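PDB 5THE: piwi domain-containing protein from Vanderwaltozyma polyspora, which probably binds guide and target RNA as a budding-yeast Argonaute, this chain being the C-terminal lobe, which carries the Piwi domain and contributes to selective target cleavage. Local coordinates for residues I251-L256 and C472-Y477; S271-Y276 and M303-P308; G333-K338 and P371-G376; D349-V354 and C385-K390. All blocks are in the same frame, centred on the assembly; numbering follows the deposited sequence.

In the fold
All four contacts lie in the Piwi domain. Contact 4 is the core one: its four touching residues are buried and apolar, where helix 351-373 lies on strand 383-389. Contact 3, its centre about 26 Å from the centre of the chain, uses the far end of that helix, where a loop leucine meets a leucine and an asparagine. Contact 2 reaches the same sheet as contact 4 and is half buried, half exposed, with one apolar touch, tyrosine on proline, and one of valine on a glutamine amide. Contact 1 differs in chemistry: two asparagines on helix ends are joined mainly through water. Contacts 1 and 4 meet directly, Cys472 SG lying 3.9 Å from Ile386 CD1.

Contact 1. Residues I251-L256 and C472-Y477; sequences IENNKL and CNNLCY
Asn253 and Asn474 face each other across water where two helices of the RNase H-like Piwi domain come together: the short helix 251-254 and the C-terminal end of helix 465-475. Their CA atoms are 8.0 Å apart, too far for direct backbone bonding, and two water molecules carry most of the polar contact. One water gives a proton to Asn253 O at 2.6 Å and accepts one from Asn474 ND2 at 2.8 Å, a short relay from a helix carbonyl to a side-chain amide. That carbonyl also receives Leu256 N. The other water accepts from Asn253 ND2 at 3.1 Å and, more weakly, from Asn474 ND2. Direct touching is sparse. The two amides stand with their planes 86° apart, and Asn253 ND2 and Asn474 ND2 are 4.0 Å from each other, two donors bridged instead by that second water. Leu256 adds a van der Waals touch, crossing Asn474 at about a right angle; its CG lies anti to the backbone N (chi1 -153°), and Leu256 CD2 lies 3.9 Å from Asn474 ND2. Outside the pair, Asn253 OD1 is hydrogen-bonded to Ser250 OG and Val36 N, which fixes the rotation of its amide, while Asn474 also packs on Leu249. On helix 251-254, Lys255 NZ closes a salt bridge with Glu252 OE2 at 2.7 Å, on the syn side, 25° out of the carboxylate plane.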
# COMPACT_ATOMS: atom_id res chain seq x y z
N ILE A 251 -19.88 2.22 4.87
CA ILE A 251 -19.96 2.93 6.15
C ILE A 251 -20.13 1.95 7.31
O ILE A 251 -19.48 2.08 8.35
CB ILE A 251 -21.11 3.96 6.10
CG1 ILE A 251 -20.67 5.18 5.28
CG2 ILE A 251 -21.59 4.32 7.53
CD1 ILE A 251 -21.72 6.27 5.18
N GLU A 252 -21.03 0.98 7.15
CA GLU A 252 -21.23 -0.02 8.20
C GLU A 252 -19.92 -0.71 8.55
O GLU A 252 -19.58 -0.85 9.73
CB GLU A 252 -22.29 -1.03 7.74
CG GLU A 252 -22.83 -1.95 8.82
CD GLU A 252 -23.31 -1.21 10.06
OE1 GLU A 252 -23.17 -1.77 11.17
OE2 GLU A 252 -23.83 -0.08 9.96
N ASN A 253 -19.16 -1.14 7.54
CA ASN A 253 -17.89 -1.81 7.79
C ASN A 253 -16.87 -0.87 8.43
O ASN A 253 -16.10 -1.29 9.30
CB ASN A 253 -17.33 -2.38 6.49
CG ASN A 253 -18.12 -3.57 5.97
OD1 ASN A 253 -18.71 -3.52 4.90
ND2 ASN A 253 -18.12 -4.66 6.74
N ASN A 254 -16.85 0.40 8.03
CA ASN A 254 -15.85 1.31 8.59
C ASN A 254 -16.07 1.58 10.08
O ASN A 254 -15.12 2.00 10.76
CB ASN A 254 -15.84 2.63 7.81
CG ASN A 254 -15.24 2.49 6.43
OD1 ASN A 254 -14.34 1.66 6.21
ND2 ASN A 254 -15.72 3.30 5.49
N LYS A 255 -17.28 1.35 10.59
CA LYS A 255 -17.53 1.53 12.02
C LYS A 255 -16.58 0.70 12.86
O LYS A 255 -16.18 1.11 13.96
CB LYS A 255 -18.98 1.16 12.35
CG LYS A 255 -20.00 2.13 11.79
CD LYS A 255 -21.41 1.68 12.05
CE LYS A 255 -22.40 2.73 11.59
NZ LYS A 255 -23.77 2.15 11.50
N LEU A 256 -16.18 -0.46 12.35
CA LEU A 256 -15.21 -1.30 13.04
C LEU A 256 -13.94 -0.53 13.38
O LEU A 256 -13.29 -0.82 14.38
CB LEU A 256 -14.88 -2.50 12.16
CG LEU A 256 -14.43 -3.75 12.91
CD1 LEU A 256 -15.57 -4.32 13.74
CD2 LEU A 256 -13.91 -4.76 11.90
N CYS A 472 -8.16 -7.08 10.12
CA CYS A 472 -7.11 -7.52 9.22
C CYS A 472 -7.69 -7.93 7.89
O CYS A 472 -7.24 -7.47 6.83
CB CYS A 472 -6.35 -8.68 9.85
SG CYS A 472 -5.28 -8.11 11.18
N ASN A 473 -8.73 -8.77 7.92
CA ASN A 473 -9.35 -9.21 6.68
C ASN A 473 -9.96 -8.04 5.93
O ASN A 473 -9.73 -7.89 4.73
CB ASN A 473 -10.40 -10.28 6.96
CG ASN A 473 -10.96 -10.88 5.68
OD1 ASN A 473 -10.20 -11.34 4.83
ND2 ASN A 473 -12.27 -10.81 5.52
N ASN A 474 -10.73 -7.18 6.63
CA ASN A 474 -11.35 -6.03 5.97
C ASN A 474 -10.32 -5.13 5.32
O ASN A 474 -10.53 -4.62 4.21
CB ASN A 474 -12.16 -5.21 6.98
CG ASN A 474 -13.52 -5.81 7.28
OD1 ASN A 474 -13.83 -6.91 6.83
ND2 ASN A 474 -14.32 -5.09 8.04
N LEU A 475 -9.20 -4.90 6.00
CA LEU A 475 -8.21 -3.99 5.45
C LEU A 475 -7.55 -4.52 4.19
O LEU A 475 -6.88 -3.76 3.50
CB LEU A 475 -7.17 -3.66 6.51
CG LEU A 475 -7.62 -2.65 7.57
CD1 LEU A 475 -6.58 -2.56 8.66
CD2 LEU A 475 -7.82 -1.32 6.91
N CYS A 476 -7.73 -5.81 3.89
CA CYS A 476 -7.24 -6.38 2.64
C CYS A 476 -8.08 -5.97 1.44
O CYS A 476 -7.61 -6.10 0.31
CB CYS A 476 -7.20 -7.90 2.76
SG CYS A 476 -5.93 -8.46 3.94
N TYR A 477 -9.27 -5.43 1.66
CA TYR A 477 -10.17 -5.06 0.59
C TYR A 477 -10.08 -3.59 0.19
O TYR A 477 -10.84 -3.15 -0.67
CB TYR A 477 -11.62 -5.39 0.99
CG TYR A 477 -11.94 -6.87 0.97
CD1 TYR A 477 -11.38 -7.74 1.92
CD2 TYR A 477 -12.80 -7.40 0.02
CE1 TYR A 477 -11.67 -9.08 1.91
CE2 TYR A 477 -13.10 -8.75 0.00
CZ TYR A 477 -12.53 -9.58 0.95
OH TYR A 477 -12.82 -10.91 0.93
O HOH W 1 -16.64 -4.53 9.42
O HOH W 2 -13.78 -2.37 8.68

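Contact 2. Residues S271-Y276 and M303-P308; sequences SDVTHY and MLQDGP
Tyr276 lies against Pro308 at the exposed end of an antiparallel meander in the RNase H-like Piwi fold, in which strand 282-289 pairs with both strand 264-274 and strand 300-305. Strand 282-289 lies between the two outer strands, and the two segments meet through side chains that reach past it. Tyr276 has a left-handed backbone, and its CG sits beside the backbone N, anti to the carbonyl carbon (chi1 -55°). This carries the far end of the ring to the proline, where CE1 is 3.5 Å from Pro308 CB and OH passes 3.9 Å from Pro308 C; Pro308 CB comes at the ring obliquely. Deeper in, Val273 and Gln305 cross at about a right angle. Gln305 bends sharply at chi2 (-92°), folding its amide back, and NE2 is hydrogen-bonded to the carbonyls of Ile312 and Glu310, so the amide is held by the loop that follows. Next to Val273, Asp272 lies close to Asp344 and Asp496, a cluster of like charges consistent with the acidic active site of RNase H-like folds. The CG1 branch of Val273 is the one that meets the glutamine, 4.2 Å from Gln305 NE2.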
# COMPACT_ATOMS: atom_id res chain seq x y z
N SER A 271 4.12 -0.04 8.75
CA SER A 271 5.55 0.17 8.64
C SER A 271 6.23 -1.05 8.03
O SER A 271 5.73 -2.17 8.11
CB SER A 271 6.20 0.50 9.99
OG SER A 271 6.08 -0.57 10.88
N ASP A 272 7.36 -0.80 7.39
CA ASP A 272 8.17 -1.83 6.77
C ASP A 272 9.62 -1.37 6.86
O ASP A 272 9.91 -0.18 7.00
CB ASP A 272 7.75 -2.11 5.31
CG ASP A 272 8.51 -3.26 4.66
OD1 ASP A 272 8.63 -4.34 5.27
OD2 ASP A 272 8.93 -3.11 3.50
N VAL A 273 10.52 -2.34 6.80
CA VAL A 273 11.95 -2.09 6.67
C VAL A 273 12.46 -2.92 5.51
O VAL A 273 12.08 -4.09 5.36
CB VAL A 273 12.72 -2.45 7.96
CG1 VAL A 273 14.18 -2.02 7.85
CG2 VAL A 273 12.08 -1.80 9.14
N THR A 274 13.31 -2.33 4.68
CA THR A 274 14.01 -3.08 3.66
C THR A 274 15.50 -2.90 3.85
O THR A 274 15.95 -1.86 4.35
CB THR A 274 13.62 -2.63 2.26
OG1 THR A 274 13.81 -1.21 2.16
CG2 THR A 274 12.17 -2.99 1.98
N HIS A 275 16.26 -3.91 3.45
CA HIS A 275 17.68 -3.95 3.79
C HIS A 275 18.52 -3.87 2.53
O HIS A 275 18.09 -4.26 1.44
CB HIS A 275 18.00 -5.22 4.56
CG HIS A 275 17.18 -5.38 5.79
ND1 HIS A 275 17.34 -4.57 6.89
CD2 HIS A 275 16.18 -6.24 6.09
CE1 HIS A 275 16.47 -4.92 7.82
NE2 HIS A 275 15.76 -5.94 7.36
N TYR A 276 19.73 -3.35 2.72
CA TYR A 276 20.76 -3.29 1.68
C TYR A 276 20.22 -2.75 0.36
O TYR A 276 20.17 -3.48 -0.65
CB TYR A 276 21.40 -4.66 1.50
CG TYR A 276 21.94 -5.20 2.81
CD1 TYR A 276 22.99 -4.57 3.46
CD2 TYR A 276 21.37 -6.32 3.42
CE1 TYR A 276 23.49 -5.04 4.67
CE2 TYR A 276 21.86 -6.81 4.63
CZ TYR A 276 22.92 -6.16 5.25
OH TYR A 276 23.40 -6.62 6.45
N MET A 303 12.70 6.89 6.30
CA MET A 303 13.98 7.37 6.81
C MET A 303 15.02 6.28 6.64
O MET A 303 14.70 5.09 6.54
CB MET A 303 13.89 7.80 8.27
CG MET A 303 13.52 6.67 9.20
SD MET A 303 13.35 7.27 10.88
CE MET A 303 12.89 5.78 11.70
N LEU A 304 16.28 6.71 6.59
CA LEU A 304 17.39 5.78 6.56
C LEU A 304 17.64 5.27 7.97
O LEU A 304 17.68 6.07 8.91
CB LEU A 304 18.64 6.47 6.01
CG LEU A 304 19.77 5.54 5.60
CD1 LEU A 304 19.34 4.67 4.43
CD2 LEU A 304 21.01 6.35 5.25
N GLN A 305 17.79 3.96 8.13
CA GLN A 305 18.11 3.40 9.44
C GLN A 305 19.55 3.74 9.81
O GLN A 305 20.33 4.27 9.01
CB GLN A 305 17.92 1.89 9.44
CG GLN A 305 16.47 1.45 9.31
CD GLN A 305 15.82 1.26 10.66
OE1 GLN A 305 15.37 2.22 11.29
NE2 GLN A 305 15.78 0.02 11.13
N ASP A 306 19.93 3.35 11.04
CA ASP A 306 21.23 3.70 11.60
C ASP A 306 22.36 2.81 11.11
O ASP A 306 23.52 3.24 11.15
CB ASP A 306 21.16 3.64 13.13
CG ASP A 306 20.40 4.80 13.72
OD1 ASP A 306 20.39 5.88 13.10
OD2 ASP A 306 19.81 4.64 14.82
N GLY A 307 22.07 1.59 10.66
CA GLY A 307 23.10 0.68 10.23
C GLY A 307 22.57 -0.35 9.25
O GLY A 307 21.37 -0.42 8.97
N PRO A 308 23.47 -1.18 8.72
CA PRO A 308 23.06 -2.19 7.74
C PRO A 308 22.37 -3.38 8.40
O PRO A 308 22.69 -3.76 9.52
CB PRO A 308 24.39 -2.62 7.10
CG PRO A 308 25.38 -2.42 8.19
CD PRO A 308 24.92 -1.22 8.98

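Contact 3. Residues G333-K338 and P371-G376; sequences GKLPTK and PQLNGG
Leu335 reaches from its loop to the end of helix 351-373 and splits its two methyls between two partners. Leu335 CD2 lies 4.2 Å from CD1 of Leu373, an apolar touch between side chains that cross at about a right angle. Leu335 CD1 meets Asn374 instead, 3.9 Å from both its CB and its ND2, so the methyl rests against the root and the amide nitrogen of the asparagine. Asn374 is the first residue to leave helical geometry, and its CG stands between the backbone N and the carbonyl carbon (chi1 63°). This turns OD1 to the chain just ahead: it accepts from Asn377 N and, weakly, from Gly376 N at 3.0 Å. Gly376 N also gives a weak bond to Pro371 O at 2.9 Å, so the chain curls back over the last helical turn, with positive phi at Gly375 and Gly376. In the next shell, Tyr379 packs on both Leu335 and Asn374, and Gln328 NE2 is hydrogen-bonded to the carbonyls of Gly333 and Leu373, tying both segments to helix 320-329. Leu373 also packs on Leu324 of that helix, while Pro336 lies between it and strand 264-274, just before the chain enters strand 339-344.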
# COMPACT_ATOMS: atom_id res chain seq x y z
N GLY A 333 -9.28 19.29 13.84
CA GLY A 333 -8.37 19.61 14.93
C GLY A 333 -8.18 18.54 15.98
O GLY A 333 -7.38 18.73 16.90
N LYS A 334 -8.88 17.41 15.87
CA LYS A 334 -8.76 16.31 16.84
C LYS A 334 -7.61 15.38 16.47
O LYS A 334 -7.39 15.07 15.29
CB LYS A 334 -10.07 15.51 16.90
CG LYS A 334 -11.31 16.33 17.29
CD LYS A 334 -11.30 16.64 18.76
CE LYS A 334 -12.57 17.33 19.20
NZ LYS A 334 -12.50 17.65 20.65
N LEU A 335 -6.88 14.92 17.48
CA LEU A 335 -5.93 13.83 17.33
C LEU A 335 -6.66 12.50 17.48
O LEU A 335 -7.74 12.44 18.07
CB LEU A 335 -4.84 13.93 18.38
CG LEU A 335 -4.05 15.23 18.36
CD1 LEU A 335 -3.04 15.27 19.49
CD2 LEU A 335 -3.45 15.43 16.97
N PRO A 336 -6.12 11.41 16.94
CA PRO A 336 -6.78 10.12 17.10
C PRO A 336 -6.77 9.68 18.56
O PRO A 336 -5.89 10.04 19.34
CB PRO A 336 -5.96 9.17 16.22
CG PRO A 336 -4.64 9.84 16.03
CD PRO A 336 -4.90 11.32 16.12
N THR A 337 -7.80 8.92 18.92
CA THR A 337 -7.88 8.39 20.26
C THR A 337 -7.49 6.92 20.34
O THR A 337 -7.41 6.38 21.45
CB THR A 337 -9.29 8.60 20.84
OG1 THR A 337 -10.26 7.93 20.01
CG2 THR A 337 -9.63 10.09 20.89
N LYS A 338 -7.24 6.27 19.20
CA LYS A 338 -6.71 4.91 19.15
C LYS A 338 -5.75 4.82 17.98
O LYS A 338 -5.97 5.43 16.93
CB LYS A 338 -7.81 3.84 18.95
CG LYS A 338 -8.81 3.69 20.10
CD LYS A 338 -9.77 2.55 19.80
CE LYS A 338 -10.82 2.39 20.90
NZ LYS A 338 -10.17 2.11 22.20
N PRO A 371 0.77 17.28 22.46
CA PRO A 371 0.61 18.61 23.07
C PRO A 371 1.04 19.74 22.17
O PRO A 371 0.46 20.83 22.26
CB PRO A 371 1.49 18.54 24.33
CG PRO A 371 1.50 17.07 24.66
CD PRO A 371 1.57 16.39 23.32
N GLN A 372 2.03 19.53 21.29
CA GLN A 372 2.40 20.56 20.33
C GLN A 372 1.26 20.85 19.37
O GLN A 372 1.15 21.97 18.85
CB GLN A 372 3.65 20.14 19.55
CG GLN A 372 4.86 19.82 20.41
CD GLN A 372 6.01 19.22 19.60
OE1 GLN A 372 5.87 18.97 18.41
NE2 GLN A 372 7.14 19.01 20.26
N LEU A 373 0.38 19.88 19.12
CA LEU A 373 -0.67 20.02 18.12
C LEU A 373 -2.06 20.28 18.70
O LEU A 373 -2.89 20.87 18.00
CB LEU A 373 -0.74 18.76 17.25
CG LEU A 373 0.52 18.31 16.51
CD1 LEU A 373 0.29 16.94 15.88
CD2 LEU A 373 0.87 19.33 15.44
N ASN A 374 -2.35 19.85 19.92
CA ASN A 374 -3.71 19.94 20.46
C ASN A 374 -3.91 21.13 21.40
O ASN A 374 -4.90 21.18 22.14
CB ASN A 374 -4.09 18.63 21.18
CG ASN A 374 -3.20 18.34 22.39
OD1 ASN A 374 -2.49 19.21 22.87
ND2 ASN A 374 -3.24 17.11 22.88
N GLY A 375 -2.96 22.07 21.41
CA GLY A 375 -3.04 23.22 22.28
C GLY A 375 -2.43 23.02 23.65
O GLY A 375 -2.70 23.84 24.55
N GLY A 376 -1.65 21.96 23.85
CA GLY A 376 -0.92 21.73 25.08
C GLY A 376 -1.55 20.75 26.05
O GLY A 376 -1.33 20.87 27.26

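Contact 4. Residues D349-V354 and C385-K390; sequences DQFSQV and CIATVK
Phe351 leaves the first turn of helix 351-373 and leans over strand 383-389. Its CB is still 6.4 Å from CB of Ala387; CG lies anti to the carbonyl carbon (chi1 -75°), and from there the ring extends to the strand. CD1 closes to 4.6 Å from Ala387 CB, CE1 makes the nearest touch at 4.1 Å, and CZ stands off again at 4.4 Å, so the methyl approaches the ring obliquely. Beyond it, Phe351 CZ comes 4.9 Å from Val389 CG2. Trp455 of strand 452-459 packs edge-to-face with the same phenyl group, and Leu457 of that strand touches it as well. The helix and strand belong to a beta-alpha-beta unit of the RNase H-like Piwi fold, in which strand 339-344 leads through helix 351-373 to the parallel strand 383-389. Cys385, Ala387 and Val389 alternate onto the helix side, whereas Ile386 faces helix 465-475. One helical turn after Phe351, Val354 sends its CG1 branch, anti to the backbone N, to meet SG of Cys385 at 4.1 Å, and it also packs on Leu457 and Val346. Thr388, on the other side of the strand, is hydrogen-bonded through OG1 to Asp344 OD2; just past the strand, Lys390 NZ forms a salt bridge with Asp344 OD1.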
# COMPACT_ATOMS: atom_id res chain seq x y z
N ASP A 349 12.03 -13.57 16.14
CA ASP A 349 12.88 -13.31 17.29
C ASP A 349 13.05 -11.83 17.57
O ASP A 349 13.61 -11.48 18.61
CB ASP A 349 14.26 -13.98 17.12
CG ASP A 349 14.78 -13.90 15.72
OD1 ASP A 349 14.54 -12.88 15.04
OD2 ASP A 349 15.45 -14.86 15.28
N GLN A 350 12.54 -10.96 16.70
CA GLN A 350 12.60 -9.52 16.92
C GLN A 350 11.34 -8.96 17.59
O GLN A 350 11.31 -7.77 17.89
CB GLN A 350 12.86 -8.82 15.59
CG GLN A 350 14.23 -9.13 14.98
CD GLN A 350 15.41 -8.69 15.86
OE1 GLN A 350 15.26 -7.90 16.80
NE2 GLN A 350 16.60 -9.21 15.56
N PHE A 351 10.33 -9.80 17.84
CA PHE A 351 9.04 -9.31 18.33
C PHE A 351 9.21 -8.53 19.63
O PHE A 351 8.59 -7.47 19.81
CB PHE A 351 8.08 -10.47 18.57
CG PHE A 351 7.50 -11.06 17.32
CD1 PHE A 351 7.75 -10.49 16.08
CD2 PHE A 351 6.69 -12.19 17.38
CE1 PHE A 351 7.20 -11.04 14.93
CE2 PHE A 351 6.14 -12.75 16.24
CZ PHE A 351 6.38 -12.17 15.01
N SER A 352 10.03 -9.04 20.55
CA SER A 352 10.20 -8.39 21.84
C SER A 352 10.76 -6.98 21.67
O SER A 352 10.36 -6.04 22.37
CB SER A 352 11.10 -9.24 22.73
OG SER A 352 10.99 -8.83 24.08
N GLN A 353 11.68 -6.82 20.72
CA GLN A 353 12.27 -5.52 20.43
C GLN A 353 11.28 -4.60 19.72
O GLN A 353 11.30 -3.39 19.95
CB GLN A 353 13.54 -5.70 19.61
CG GLN A 353 14.69 -6.26 20.43
CD GLN A 353 14.93 -5.44 21.69
OE1 GLN A 353 14.46 -5.79 22.78
NE2 GLN A 353 15.65 -4.33 21.54
N VAL A 354 10.42 -5.15 18.87
CA VAL A 354 9.36 -4.33 18.27
C VAL A 354 8.52 -3.67 19.36
O VAL A 354 8.19 -2.48 19.29
CB VAL A 354 8.48 -5.17 17.32
CG1 VAL A 354 7.23 -4.38 16.94
CG2 VAL A 354 9.27 -5.59 16.06
N CYS A 385 -0.51 -3.17 18.38
CA CYS A 385 0.51 -3.52 17.39
C CYS A 385 0.24 -4.91 16.80
O CYS A 385 0.05 -5.89 17.54
CB CYS A 385 1.91 -3.45 18.00
SG CYS A 385 3.19 -4.08 16.89
N ILE A 386 0.26 -5.01 15.48
CA ILE A 386 0.11 -6.28 14.79
C ILE A 386 1.27 -6.47 13.83
O ILE A 386 1.51 -5.61 12.97
CB ILE A 386 -1.23 -6.40 14.04
CG1 ILE A 386 -2.39 -6.28 15.03
CG2 ILE A 386 -1.28 -7.74 13.28
CD1 ILE A 386 -3.76 -6.41 14.38
N ALA A 387 1.97 -7.58 13.96
CA ALA A 387 3.05 -7.91 13.05
C ALA A 387 2.56 -8.90 12.01
O ALA A 387 1.77 -9.80 12.31
CB ALA A 387 4.25 -8.48 13.81
N THR A 388 3.02 -8.73 10.78
CA THR A 388 2.67 -9.59 9.66
C THR A 388 3.91 -10.26 9.10
O THR A 388 4.96 -9.62 8.94
CB THR A 388 1.96 -8.80 8.55
OG1 THR A 388 2.79 -7.71 8.13
CG2 THR A 388 0.62 -8.24 9.07
N VAL A 389 3.80 -11.56 8.83
CA VAL A 389 4.82 -12.30 8.10
C VAL A 389 4.11 -12.94 6.91
O VAL A 389 3.30 -13.86 7.09
CB VAL A 389 5.51 -13.36 8.97
CG1 VAL A 389 6.47 -14.21 8.14
CG2 VAL A 389 6.24 -12.71 10.14
N LYS A 390 4.37 -12.44 5.70
CA LYS A 390 3.58 -12.92 4.58
C LYS A 390 4.28 -14.00 3.76
O LYS A 390 3.60 -14.71 3.01
CB LYS A 390 3.15 -11.77 3.67
CG LYS A 390 4.23 -10.84 3.21
CD LYS A 390 3.66 -9.77 2.28
CE LYS A 390 4.14 -8.40 2.69
NZ LYS A 390 5.59 -8.40 3.02